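PDB 3BMA: D-alanyl-lipoteichoic acid synthetase from Streptococcus pneumoniae, which probably takes part in attaching D-alanine to lipoteichoic acid, a step of cell wall biogenesis, as a membrane-associated member of the DltD family. Local coordinates for residues S17-T22 and P73-Q78; K27-K32 and N126-T131; G89-L94 and L282-K287; A120-F125 and Q152-V157. The protein carries 1 engineered substitution. All blocks are in the same frame, centred on the assembly; numbering follows the deposited sequence. Where two conformers were deposited one is given.

Contact 1 of 4, residues S17-T22 and P73-Q78; sequences SAVATT and PYLLGQ
The phenol ring of Tyr74 lies against the last turn of helix 11-18: Ala18 CA sits over one face, 3.6 Å above the plane and displaced toward the rim, in a CH-pi contact. With its CG trans to the backbone N (chi1 -163°), Tyr74 lays the ring along the helix end, and its OH comes to 3.5 Å from Ser17 CB. A residue as small as alanine suits this place, since its CA can settle on a ring while CB touches the carbonyl of Pro73. The Gln78 amide is the other flat group; the chain, bent at chi2, folds back beside Thr21 so that NE2 gives a hydrogen bond to Gly77 O at 3.2 Å, nearly in the amide plane. Leu75 N donates to Ala18 O at 2.9 Å with an N-H...O angle of 164°. The carbonyl of the same residue, Leu75 O, is linked by a water to Ser17 O and to Thr21 N, the last 3.0 Å from the water. Beside these bonds the aliphatic branches close up, Thr21 CG2 meeting Leu75 CB at 3.8 Å and Val19 packing on Leu75 CD1. Tyr74 and Leu76 pair with strand 43-47, whereas Leu75 turns its polar backbone to the helix end. A helix terminus thus borders an outermost strand, within this chain, of the parallel sheet, whose 2-1-3-4-5 order fits the alpha/beta fold of the SGNH hydrolase clan.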
loop_
_atom_site.group_PDB
_atom_site.type_symbol
_atom_site.label_atom_id
_atom_site.label_comp_id
_atom_site.label_asym_id
_atom_site.label_seq_id
_atom_site.Cartn_x
_atom_site.Cartn_y
_atom_site.Cartn_z
ATOM N N SER C 17 22.242 27.586 -15.568
ATOM C CA SER C 17 21.805 27.156 -14.237
ATOM C C SER C 17 22.898 27.357 -13.193
ATOM O O SER C 17 22.614 27.708 -12.048
ATOM C CB SER C 17 21.400 25.681 -14.260
ATOM O OG SER C 17 20.387 25.451 -15.219
ATOM N N ALA C 18 24.144 27.136 -13.612
ATOM C CA ALA C 18 25.314 27.220 -12.741
ATOM C C ALA C 18 25.539 28.605 -12.153
ATOM O O ALA C 18 26.029 28.732 -11.034
ATOM C CB ALA C 18 26.547 26.769 -13.488
ATOM N N VAL C 19 25.169 29.633 -12.913
ATOM C CA VAL C 19 25.407 31.022 -12.519
ATOM C C VAL C 19 24.121 31.829 -12.301
ATOM O O VAL C 19 24.180 33.040 -12.074
ATOM C CB VAL C 19 26.317 31.751 -13.543
ATOM C CG1 VAL C 19 27.652 31.038 -13.677
ATOM C CG2 VAL C 19 25.636 31.851 -14.896
ATOM N N ALA C 20 22.970 31.154 -12.363
ATOM C CA ALA C 20 21.660 31.810 -12.216
ATOM C C ALA C 20 21.435 32.402 -10.829
ATOM O O ALA C 20 20.838 33.474 -10.701
ATOM C CB ALA C 20 20.530 30.846 -12.554
ATOM N N THR C 21 21.935 31.703 -9.808
ATOM C CA THR C 21 21.735 32.052 -8.392
ATOM C C THR C 21 20.302 32.497 -8.075
ATOM O O THR C 21 20.077 33.572 -7.513
ATOM C CB THR C 21 22.780 33.088 -7.866
ATOM O OG1 THR C 21 22.787 34.254 -8.700
ATOM C CG2 THR C 21 24.177 32.480 -7.826
ATOM N N THR C 22 19.341 31.674 -8.484
ATOM C CA THR C 22 17.939 31.892 -8.153
ATOM C C THR C 22 17.562 30.901 -7.066
ATOM O O THR C 22 18.388 30.078 -6.659
ATOM C CB THR C 22 17.002 31.717 -9.379
ATOM O OG1 THR C 22 17.288 30.479 -10.044
ATOM C CG2 THR C 22 17.162 32.876 -10.358
ATOM N N PRO C 73 32.198 26.280 -11.763
ATOM C CA PRO C 73 31.434 26.312 -10.514
ATOM C C PRO C 73 29.928 26.197 -10.756
ATOM O O PRO C 73 29.411 26.804 -11.693
ATOM C CB PRO C 73 31.762 27.695 -9.928
ATOM C CG PRO C 73 32.933 28.207 -10.717
ATOM C CD PRO C 73 32.803 27.588 -12.068
ATOM N N TYR C 74 29.250 25.387 -9.943
ATOM C CA TYR C 74 27.794 25.440 -9.841
ATOM C C TYR C 74 27.469 26.143 -8.533
ATOM O O TYR C 74 27.626 25.571 -7.457
ATOM C CB TYR C 74 27.141 24.049 -9.882
ATOM C CG TYR C 74 25.650 24.113 -10.189
ATOM C CD1 TYR C 74 25.173 23.856 -11.471
ATOM C CD2 TYR C 74 24.721 24.460 -9.202
ATOM C CE1 TYR C 74 23.812 23.935 -11.762
ATOM C CE2 TYR C 74 23.358 24.546 -9.484
ATOM C CZ TYR C 74 22.912 24.280 -10.765
ATOM O OH TYR C 74 21.565 24.357 -11.044
ATOM N N LEU C 75 27.011 27.384 -8.639
ATOM C CA LEU C 75 26.813 28.230 -7.471
ATOM C C LEU C 75 25.529 27.867 -6.733
ATOM O O LEU C 75 24.422 28.065 -7.239
ATOM C CB LEU C 75 26.841 29.711 -7.866
ATOM C CG LEU C 75 28.004 30.159 -8.767
ATOM C CD1 LEU C 75 27.719 31.526 -9.369
ATOM C CD2 LEU C 75 29.345 30.144 -8.040
ATOM N N LEU C 76 25.701 27.315 -5.536
ATOM C CA LEU C 76 24.592 26.835 -4.730
ATOM C C LEU C 76 24.415 27.667 -3.471
ATOM O O LEU C 76 25.027 27.393 -2.436
ATOM C CB LEU C 76 24.797 25.363 -4.369
ATOM C CG LEU C 76 24.686 24.357 -5.512
ATOM C CD1 LEU C 76 25.472 23.103 -5.192
ATOM C CD2 LEU C 76 23.228 24.028 -5.808
ATOM N N GLY C 77 23.567 28.685 -3.560
ATOM C CA GLY C 77 23.248 29.502 -2.403
ATOM C C GLY C 77 22.440 30.746 -2.695
ATOM O O GLY C 77 22.470 31.280 -3.806
ATOM N N GLN C 78 21.713 31.196 -1.677
ATOM C CA GLN C 78 20.969 32.449 -1.709
ATOM C C GLN C 78 21.039 33.107 -0.330
ATOM O O GLN C 78 21.575 32.521 0.610
ATOM C CB GLN C 78 19.511 32.192 -2.101
ATOM C CG GLN C 78 19.237 32.025 -3.587
ATOM C CD GLN C 78 19.388 33.323 -4.344
ATOM O OE1 GLN C 78 18.479 34.150 -4.370
ATOM N NE2 GLN C 78 20.544 33.512 -4.962
HETATM O O HOH W 1 22.974 28.904 -9.653
#

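Contact 2 of 4, residues K27-K32 and N126-T131; sequences KERSQK and NGDQLT
Arg29 and Asp128 form the charged pair of this contact, Arg29 NH2 donating to Asp128 OD2 at 3.1 Å in a salt bridge. The oxygen stands at the edge of the guanidinium, close to its plane, and is met on its syn side, while the guanidinium and carboxylate planes are turned 53° apart. Arginine suits the position because its chain, extended from CG to NE, can span the gap between the two helices; it was deposited in two conformers, so the bridge belongs to the one described. The same carboxylate oxygen takes a water at 2.9 Å that also accepts from Arg29 N and from Asn126 ND2, tying the start of helix 29-36 to Asp128. Gln92 NE2 adds another hydrogen bond to Asp128 OD2. Beside this, Gln129 NE2 makes a weak bond of 3.5 Å to Lys27 O, its stronger partner being Tyr124 O. Farther out, Lys27 NZ, likewise in one of two conformers, pairs with Asp24 and weakly with Glu28. What positions the second segment is Asn126: with CG tucked between the backbone N and the carbonyl carbon (chi1 63°), its OD1 accepts from Gln129 N at 2.9 Å. Behind that turn, Leu130 and Thr131 pack on phenylalanines of a second subunit. Asn126 is thus a classic N-cap of helix 127-136, and an acidic residue in the first turn, as here, probably gains from the helix dipole.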
loop_
_atom_site.group_PDB
_atom_site.type_symbol
_atom_site.label_atom_id
_atom_site.label_comp_id
_atom_site.label_asym_id
_atom_site.label_seq_id
_atom_site.Cartn_x
_atom_site.Cartn_y
_atom_site.Cartn_z
ATOM N N LYS C 27 16.992 25.107 -4.857
ATOM C CA LYS C 27 16.047 24.164 -4.241
ATOM C C LYS C 27 15.605 23.013 -5.155
ATOM O O LYS C 27 15.308 21.919 -4.680
ATOM C CB LYS C 27 14.843 24.891 -3.612
ATOM C CG LYS C 27 13.778 25.391 -4.573
ATOM C CD LYS C 27 12.550 25.877 -3.819
ATOM C CE LYS C 27 11.360 26.088 -4.751
ATOM N NZ LYS C 27 11.574 27.185 -5.744
ATOM N N GLU C 28 15.562 23.261 -6.460
ATOM C CA GLU C 28 15.107 22.243 -7.399
ATOM C C GLU C 28 16.166 21.188 -7.681
ATOM O O GLU C 28 17.360 21.478 -7.759
ATOM C CB GLU C 28 14.598 22.864 -8.706
ATOM C CG GLU C 28 13.076 22.850 -8.889
ATOM C CD GLU C 28 12.335 23.788 -7.953
ATOM O OE1 GLU C 28 11.317 23.358 -7.370
ATOM O OE2 GLU C 28 12.762 24.953 -7.806
ATOM N N ARG C 29 15.684 19.958 -7.817
ATOM C CA ARG C 29 16.513 18.795 -8.083
ATOM C C ARG C 29 17.093 18.824 -9.497
ATOM O O ARG C 29 18.290 18.633 -9.684
ATOM C CB ARG C 29 15.662 17.540 -7.902
ATOM C CG ARG C 29 16.386 16.233 -8.074
ATOM C CD ARG C 29 15.396 15.100 -7.996
ATOM N NE ARG C 29 16.021 13.885 -7.491
ATOM C CZ ARG C 29 16.098 13.553 -6.206
ATOM N NH1 ARG C 29 16.693 12.421 -5.864
ATOM N NH2 ARG C 29 15.583 14.338 -5.265
ATOM N N SER C 30 16.222 19.072 -10.476
ATOM C CA SER C 30 16.542 18.954 -11.902
ATOM C C SER C 30 17.807 19.656 -12.386
ATOM O O SER C 30 18.705 18.996 -12.899
ATOM C CB SER C 30 15.349 19.377 -12.761
ATOM O OG SER C 30 15.592 19.108 -14.132
ATOM N N GLN C 31 17.871 20.976 -12.214
ATOM C CA GLN C 31 18.967 21.791 -12.750
ATOM C C GLN C 31 20.335 21.444 -12.161
ATOM O O GLN C 31 21.317 21.345 -12.901
ATOM C CB GLN C 31 18.672 23.284 -12.573
ATOM C CG GLN C 31 17.494 23.794 -13.392
ATOM C CD GLN C 31 17.188 25.261 -13.133
ATOM O OE1 GLN C 31 16.176 25.596 -12.517
ATOM N NE2 GLN C 31 18.065 26.143 -13.601
ATOM N N LYS C 32 20.397 21.243 -10.846
ATOM C CA LYS C 32 21.660 20.903 -10.191
ATOM C C LYS C 32 22.129 19.468 -10.451
ATOM O O LYS C 32 23.324 19.228 -10.554
ATOM C CB LYS C 32 21.652 21.250 -8.693
ATOM C CG LYS C 32 20.718 20.439 -7.806
ATOM C CD LYS C 32 20.571 21.111 -6.450
ATOM C CE LYS C 32 19.742 20.276 -5.503
ATOM N NZ LYS C 32 19.415 21.050 -4.272
ATOM N N ASN C 126 11.938 22.550 -0.071
ATOM C CA ASN C 126 10.728 22.038 -0.714
ATOM C C ASN C 126 10.363 20.640 -0.209
ATOM O O ASN C 126 11.075 20.081 0.625
ATOM C CB ASN C 126 10.840 22.085 -2.251
ATOM C CG ASN C 126 11.951 21.200 -2.807
ATOM O OD1 ASN C 126 12.538 20.378 -2.102
ATOM N ND2 ASN C 126 12.232 21.359 -4.095
ATOM N N GLY C 127 9.268 20.085 -0.730
ATOM C CA GLY C 127 8.818 18.734 -0.388
ATOM C C GLY C 127 9.688 17.608 -0.910
ATOM O O GLY C 127 9.688 16.506 -0.357
ATOM N N ASP C 128 10.429 17.881 -1.981
ATOM C CA ASP C 128 11.381 16.915 -2.527
ATOM C C ASP C 128 12.554 16.719 -1.568
ATOM O O ASP C 128 13.071 15.611 -1.452
ATOM C CB ASP C 128 11.861 17.349 -3.920
ATOM C CG ASP C 128 12.802 16.344 -4.562
ATOM O OD1 ASP C 128 12.638 15.117 -4.370
ATOM O OD2 ASP C 128 13.719 16.792 -5.269
ATOM N N GLN C 129 12.946 17.786 -0.868
ATOM C CA GLN C 129 13.988 17.718 0.164
ATOM C C GLN C 129 13.527 16.973 1.413
ATOM O O GLN C 129 14.318 16.268 2.038
ATOM C CB GLN C 129 14.454 19.116 0.557
ATOM C CG GLN C 129 15.423 19.739 -0.427
ATOM C CD GLN C 129 15.653 21.208 -0.174
ATOM O OE1 GLN C 129 15.701 21.648 0.975
ATOM N NE2 GLN C 129 15.802 21.981 -1.247
ATOM N N LEU C 130 12.256 17.150 1.774
ATOM C CA LEU C 130 11.652 16.445 2.903
ATOM C C LEU C 130 11.714 14.936 2.682
ATOM O O LEU C 130 12.225 14.209 3.527
ATOM C CB LEU C 130 10.193 16.874 3.086
ATOM C CG LEU C 130 9.570 17.039 4.481
ATOM C CD1 LEU C 130 8.073 17.214 4.333
ATOM C CD2 LEU C 130 9.865 15.908 5.458
ATOM N N THR C 131 11.210 14.484 1.534
ATOM C CA THR C 131 11.136 13.053 1.224
ATOM C C THR C 131 12.504 12.413 0.978
ATOM O O THR C 131 12.700 11.243 1.310
ATOM C CB THR C 131 10.185 12.759 0.042
ATOM O OG1 THR C 131 10.412 13.697 -1.018
ATOM C CG2 THR C 131 8.735 12.834 0.486
HETATM O O HOH W 2 13.051 19.274 -6.506
#

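Contact 3 of 4, residues G89-L94 and L282-K287; sequences GMQQML and LTQFSK
Met90 faces Gln284 and Phe285 of helix 274-287, and its carbonyl takes part in the shortest sound polar bond here: Met93 N donates to Met90 O at 2.8 Å, closing a type I beta turn from Met90 to Met93. The turn brings Gln91 and Leu94 round to the same partner helix. Between the segments themselves no hydrogen bond forms, and the joining is done by side-chain packing. Methionine suits its place through its length and flexibility: extended beyond CG, it brings CE to 3.7 Å from Phe285 CE1. Its SD lies 5.0 Å from the centroid of that ring and 57° off the ring normal, an oblique Met-aromatic contact. Met90 and Gln284 run past each other in opposite directions, with SD 4.2 Å from Gln284 CG. Gln284 leaves the helix with CG trans to the backbone N (chi1 -162°) and then bends at chi2, so that its amide reaches both Gln91 and Leu94. Leu94 CD1 touches Gln284 NE2 at 3.6 Å, the two side chains meeting roughly at right angles. Gln91 NE2 is 3.5 Å from Gln284 OE1 without a hydrogen bond, the amide planes 73° apart; it donates to Tyr87 O, four residues earlier in the chain. Phe285 also packs on Pro292 and Phe294 of strand 291-296. Helix 127-136 meets segment 89-94, with His136 against Gln91 and Leu94, while Met93 packs on Lys32, Val33 and Leu36 of helix 29-36.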
loop_
_atom_site.group_PDB
_atom_site.type_symbol
_atom_site.label_atom_id
_atom_site.label_comp_id
_atom_site.label_asym_id
_atom_site.label_seq_id
_atom_site.Cartn_x
_atom_site.Cartn_y
_atom_site.Cartn_z
ATOM N N GLY C 89 19.433 20.399 0.977
ATOM C CA GLY C 89 19.695 20.479 -0.462
ATOM C C GLY C 89 20.579 19.351 -0.971
ATOM O O GLY C 89 20.396 18.888 -2.098
ATOM N N MET C 90 21.531 18.915 -0.139
ATOM C CA MET C 90 22.459 17.819 -0.469
ATOM C C MET C 90 21.736 16.486 -0.648
ATOM O O MET C 90 22.126 15.691 -1.496
ATOM C CB MET C 90 23.550 17.661 0.600
ATOM C CG MET C 90 24.648 18.728 0.591
ATOM S SD MET C 90 25.848 18.552 1.944
ATOM C CE MET C 90 26.324 20.258 2.138
ATOM N N GLN C 91 20.677 16.267 0.141
ATOM C CA GLN C 91 19.865 15.036 0.112
ATOM C C GLN C 91 19.258 14.718 -1.260
ATOM O O GLN C 91 18.905 13.573 -1.534
ATOM C CB GLN C 91 18.741 15.100 1.159
ATOM C CG GLN C 91 19.179 15.446 2.586
ATOM C CD GLN C 91 20.228 14.500 3.139
ATOM O OE1 GLN C 91 20.085 13.279 3.073
ATOM N NE2 GLN C 91 21.295 15.066 3.687
ATOM N N GLN C 92 19.146 15.740 -2.107
ATOM C CA GLN C 92 18.660 15.606 -3.479
ATOM C C GLN C 92 19.743 15.173 -4.471
ATOM O O GLN C 92 19.433 14.791 -5.602
ATOM C CB GLN C 92 18.092 16.940 -3.962
ATOM C CG GLN C 92 16.868 17.442 -3.233
ATOM C CD GLN C 92 16.499 18.830 -3.688
ATOM O OE1 GLN C 92 17.132 19.806 -3.295
ATOM N NE2 GLN C 92 15.477 18.931 -4.526
ATOM N N MET C 93 21.006 15.255 -4.060
ATOM C CA MET C 93 22.129 15.059 -4.982
ATOM C C MET C 93 23.276 14.228 -4.395
ATOM O O MET C 93 24.438 14.431 -4.747
ATOM C CB MET C 93 22.644 16.414 -5.504
ATOM C CG MET C 93 22.927 17.450 -4.423
ATOM S SD MET C 93 23.656 18.959 -5.091
ATOM C CE MET C 93 23.744 19.953 -3.620
ATOM N N LEU C 94 22.932 13.280 -3.522
ATOM C CA LEU C 94 23.901 12.366 -2.897
ATOM C C LEU C 94 24.837 11.579 -3.840
ATOM O O LEU C 94 26.040 11.528 -3.573
ATOM C CB LEU C 94 23.205 11.425 -1.897
ATOM C CG LEU C 94 23.332 11.693 -0.391
ATOM C CD1 LEU C 94 23.440 13.170 -0.053
ATOM C CD2 LEU C 94 22.188 11.051 0.373
ATOM N N LEU C 282 29.118 18.298 7.758
ATOM C CA LEU C 282 30.388 17.575 7.895
ATOM C C LEU C 282 30.200 16.066 7.920
ATOM O O LEU C 282 31.002 15.335 7.334
ATOM C CB LEU C 282 31.153 18.032 9.146
ATOM C CG LEU C 282 31.508 19.522 9.248
ATOM C CD1 LEU C 282 32.234 19.828 10.544
ATOM C CD2 LEU C 282 32.320 19.997 8.051
ATOM N N THR C 283 29.133 15.618 8.589
ATOM C CA THR C 283 28.739 14.205 8.616
ATOM C C THR C 283 28.395 13.700 7.219
ATOM O O THR C 283 28.811 12.603 6.834
ATOM C CB THR C 283 27.539 13.966 9.561
ATOM O OG1 THR C 283 27.836 14.514 10.850
ATOM C CG2 THR C 283 27.246 12.483 9.714
ATOM N N GLN C 284 27.656 14.509 6.461
ATOM C CA GLN C 284 27.314 14.170 5.082
ATOM C C GLN C 284 28.559 14.109 4.197
ATOM O O GLN C 284 28.674 13.230 3.341
ATOM C CB GLN C 284 26.286 15.148 4.505
ATOM C CG GLN C 284 25.570 14.612 3.267
ATOM C CD GLN C 284 24.975 13.230 3.498
ATOM O OE1 GLN C 284 24.098 13.050 4.346
ATOM N NE2 GLN C 284 25.452 12.248 2.744
ATOM N N PHE C 285 29.491 15.032 4.432
ATOM C CA PHE C 285 30.781 15.049 3.738
ATOM C C PHE C 285 31.609 13.791 4.016
ATOM O O PHE C 285 32.305 13.291 3.133
ATOM C CB PHE C 285 31.586 16.299 4.118
ATOM C CG PHE C 285 31.117 17.570 3.447
ATOM C CD1 PHE C 285 30.111 17.554 2.475
ATOM C CD2 PHE C 285 31.718 18.787 3.761
ATOM C CE1 PHE C 285 29.706 18.729 1.847
ATOM C CE2 PHE C 285 31.318 19.968 3.136
ATOM C CZ PHE C 285 30.307 19.941 2.184
ATOM N N SER C 286 31.517 13.284 5.243
ATOM C CA SER C 286 32.213 12.067 5.642
ATOM C C SER C 286 31.588 10.814 5.034
ATOM O O SER C 286 32.304 9.929 4.561
ATOM C CB SER C 286 32.256 11.961 7.170
ATOM O OG SER C 286 32.868 10.755 7.597
ATOM N N LYS C 287 30.255 10.747 5.058
ATOM C CA LYS C 287 29.505 9.617 4.508
ATOM C C LYS C 287 29.653 9.517 2.994
ATOM O O LYS C 287 29.762 8.418 2.450
ATOM C CB LYS C 287 28.021 9.743 4.850
ATOM C CG LYS C 287 27.654 9.462 6.296
ATOM C CD LYS C 287 26.214 9.879 6.541
ATOM C CE LYS C 287 25.730 9.454 7.907
ATOM N NZ LYS C 287 24.274 9.714 8.065
#

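Contact 4 of 4, residues A120-F125 and Q152-V157; sequences AFQQYF and QQFPNV
Phe121 meets Gln153 and Phe154 from CB along one rim of its ring. CB stands 3.9 Å from Gln153 OE1 and equally near NE2. Because CG is trans to the backbone N (chi1 -173°), the ring projects from helix 118-124 toward the end of helix 141-153. Along that rim CD2 meets Gln153 CD at 3.6 Å, with the ring and amide planes 38° apart, and CE2, one atom farther out, comes to 3.9 Å from Phe154 CE1, which lies at the edge of the Phe121 ring. Glutamine suits the position opposite: its aliphatic CG and the flat amide can lie along a ring, while both polar ends are satisfied, OE1 by the hydroxyl of Tyr116 and NE2 by Pro118 O. The amide nitrogen of Gln153 is also 3.4 Å from Gln122 CG. That same methylene reaches the edge of the Phe154 ring, 3.6 Å from CE2. Four residues after Phe121, Phe125 presses CD2 to 3.5 Å from Phe154 CE1; the two rings are inclined at 31° with centroids 5.8 Å apart, an oblique pairing. Phe154 therefore wedges among Phe121, Gln122 and Phe125, and within its own segment Gln153 CG lies over the centre of one of its faces. The cluster extends to Phe88, edge-to-face with Phe125, and to Phe193 and Phe197 of a second subunit, which meet Phe154. It is an aromatic core that joins two helix ends and runs on into a subunit interface.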
loop_
_atom_site.group_PDB
_atom_site.type_symbol
_atom_site.label_atom_id
_atom_site.label_comp_id
_atom_site.label_asym_id
_atom_site.label_seq_id
_atom_site.Cartn_x
_atom_site.Cartn_y
_atom_site.Cartn_z
ATOM N N ALA C 120 13.917 32.959 5.817
ATOM C CA ALA C 120 14.817 32.633 4.707
ATOM C C ALA C 120 14.804 31.141 4.365
ATOM O O ALA C 120 14.712 30.776 3.195
ATOM C CB ALA C 120 16.239 33.109 5.007
ATOM N N PHE C 121 14.885 30.294 5.393
ATOM C CA PHE C 121 14.858 28.827 5.246
ATOM C C PHE C 121 13.681 28.297 4.424
ATOM O O PHE C 121 13.866 27.413 3.588
ATOM C CB PHE C 121 14.850 28.160 6.629
ATOM C CG PHE C 121 14.991 26.655 6.597
ATOM C CD1 PHE C 121 16.245 26.065 6.690
ATOM C CD2 PHE C 121 13.870 25.827 6.502
ATOM C CE1 PHE C 121 16.386 24.681 6.660
ATOM C CE2 PHE C 121 14.002 24.441 6.477
ATOM C CZ PHE C 121 15.263 23.867 6.558
ATOM N N GLN C 122 12.489 28.838 4.686
ATOM C CA GLN C 122 11.221 28.422 4.075
ATOM C C GLN C 122 11.234 28.457 2.552
ATOM O O GLN C 122 10.559 27.659 1.895
ATOM C CB GLN C 122 10.096 29.343 4.551
ATOM C CG GLN C 122 9.627 29.109 5.967
ATOM C CD GLN C 122 8.737 30.222 6.496
ATOM O OE1 GLN C 122 8.139 30.091 7.564
ATOM N NE2 GLN C 122 8.642 31.321 5.752
ATOM N N GLN C 123 11.999 29.397 2.006
ATOM C CA GLN C 123 12.076 29.605 0.574
ATOM C C GLN C 123 12.867 28.519 -0.148
ATOM O O GLN C 123 12.599 28.235 -1.315
ATOM C CB GLN C 123 12.670 30.982 0.279
ATOM C CG GLN C 123 11.865 32.138 0.867
ATOM C CD GLN C 123 12.468 33.499 0.554
ATOM O OE1 GLN C 123 12.727 33.829 -0.607
ATOM N NE2 GLN C 123 12.690 34.300 1.592
ATOM N N TYR C 124 13.822 27.902 0.546
ATOM C CA TYR C 124 14.767 26.989 -0.104
ATOM C C TYR C 124 14.531 25.514 0.241
ATOM O O TYR C 124 15.185 24.627 -0.308
ATOM C CB TYR C 124 16.220 27.406 0.187
ATOM C CG TYR C 124 16.464 28.909 0.167
ATOM C CD1 TYR C 124 16.120 29.685 -0.944
ATOM C CD2 TYR C 124 17.054 29.549 1.256
ATOM C CE1 TYR C 124 16.333 31.057 -0.956
ATOM C CE2 TYR C 124 17.281 30.921 1.251
ATOM C CZ TYR C 124 16.914 31.670 0.144
ATOM O OH TYR C 124 17.136 33.032 0.130
ATOM N N PHE C 125 13.589 25.261 1.145
ATOM C CA PHE C 125 13.202 23.904 1.511
ATOM C C PHE C 125 11.889 23.546 0.812
ATOM O O PHE C 125 10.856 24.181 1.052
ATOM C CB PHE C 125 13.063 23.796 3.033
ATOM C CG PHE C 125 12.798 22.399 3.534
ATOM C CD1 PHE C 125 13.823 21.466 3.614
ATOM C CD2 PHE C 125 11.529 22.026 3.949
ATOM C CE1 PHE C 125 13.586 20.182 4.082
ATOM C CE2 PHE C 125 11.279 20.744 4.425
ATOM C CZ PHE C 125 12.310 19.819 4.490
ATOM N N GLN C 152 11.212 22.429 14.861
ATOM C CA GLN C 152 11.367 23.778 15.394
ATOM C C GLN C 152 10.977 24.798 14.328
ATOM O O GLN C 152 10.329 25.802 14.627
ATOM C CB GLN C 152 12.807 24.020 15.847
ATOM C CG GLN C 152 13.139 23.476 17.226
ATOM C CD GLN C 152 14.630 23.481 17.525
ATOM O OE1 GLN C 152 15.412 24.158 16.857
ATOM N NE2 GLN C 152 15.031 22.716 18.535
ATOM N N GLN C 153 11.374 24.518 13.086
ATOM C CA GLN C 153 11.113 25.383 11.935
ATOM C C GLN C 153 9.651 25.316 11.511
ATOM O O GLN C 153 8.985 26.342 11.404
ATOM C CB GLN C 153 12.019 24.984 10.765
ATOM C CG GLN C 153 11.693 25.652 9.436
ATOM C CD GLN C 153 12.151 27.089 9.361
ATOM O OE1 GLN C 153 13.110 27.482 10.017
ATOM N NE2 GLN C 153 11.468 27.882 8.559
ATOM N N PHE C 154 9.171 24.102 11.250
ATOM C CA PHE C 154 7.779 23.874 10.888
ATOM C C PHE C 154 7.127 22.963 11.925
ATOM O O PHE C 154 7.168 21.739 11.771
ATOM C CB PHE C 154 7.662 23.189 9.526
ATOM C CG PHE C 154 8.431 23.848 8.413
ATOM C CD1 PHE C 154 9.466 23.165 7.776
ATOM C CD2 PHE C 154 8.092 25.117 7.961
ATOM C CE1 PHE C 154 10.163 23.746 6.727
ATOM C CE2 PHE C 154 8.790 25.708 6.909
ATOM C CZ PHE C 154 9.824 25.023 6.293
ATOM N N PRO C 155 6.511 23.546 12.974
ATOM C CA PRO C 155 5.817 22.746 13.996
ATOM C C PRO C 155 4.701 21.862 13.426
ATOM O O PRO C 155 4.472 20.760 13.928
ATOM C CB PRO C 155 5.244 23.806 14.943
ATOM C CG PRO C 155 6.098 25.008 14.729
ATOM C CD PRO C 155 6.438 24.987 13.271
ATOM N N ASN C 156 4.028 22.344 12.381
ATOM C CA ASN C 156 3.051 21.546 11.646
ATOM C C ASN C 156 3.551 21.181 10.245
ATOM O O ASN C 156 2.934 21.535 9.240
ATOM C CB ASN C 156 1.699 22.268 11.580
ATOM C CG ASN C 156 0.932 22.198 12.889
ATOM O OD1 ASN C 156 1.078 21.252 13.665
ATOM N ND2 ASN C 156 0.096 23.200 13.132
ATOM N N VAL C 157 4.672 20.466 10.200
ATOM C CA VAL C 157 5.302 20.033 8.948
ATOM C C VAL C 157 4.487 18.916 8.271
ATOM O O VAL C 157 3.708 18.220 8.928
ATOM C CB VAL C 157 6.799 19.605 9.203
ATOM C CG1 VAL C 157 6.903 18.276 9.966
ATOM C CG2 VAL C 157 7.619 19.578 7.917
#

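How the contacts relate
Contact 2 is the hub: its centre lies about 14 Å from the centres of contacts 1, 3 and 4, and it touches all three. Toward contact 1, Gln31 NE2 is 2.9 Å from Ser17 OG, a probable hydrogen bond. Toward contact 3, Lys32 NZ is 2.8 Å from Gln92 OE1. Toward contact 4, Leu130 packs on Phe125, and helix 127-136 follows helix 118-124 directly in the chain. Contacts 1 and 3 meet through Leu76 and Met93, contacts 1 and 4 through Gln78 and Tyr124, whereas contacts 3 and 4 remain about 6 Å apart at their nearest atoms. Contact 1 includes an edge strand of the sheet; contacts 2 and 4 both reach the second subunit.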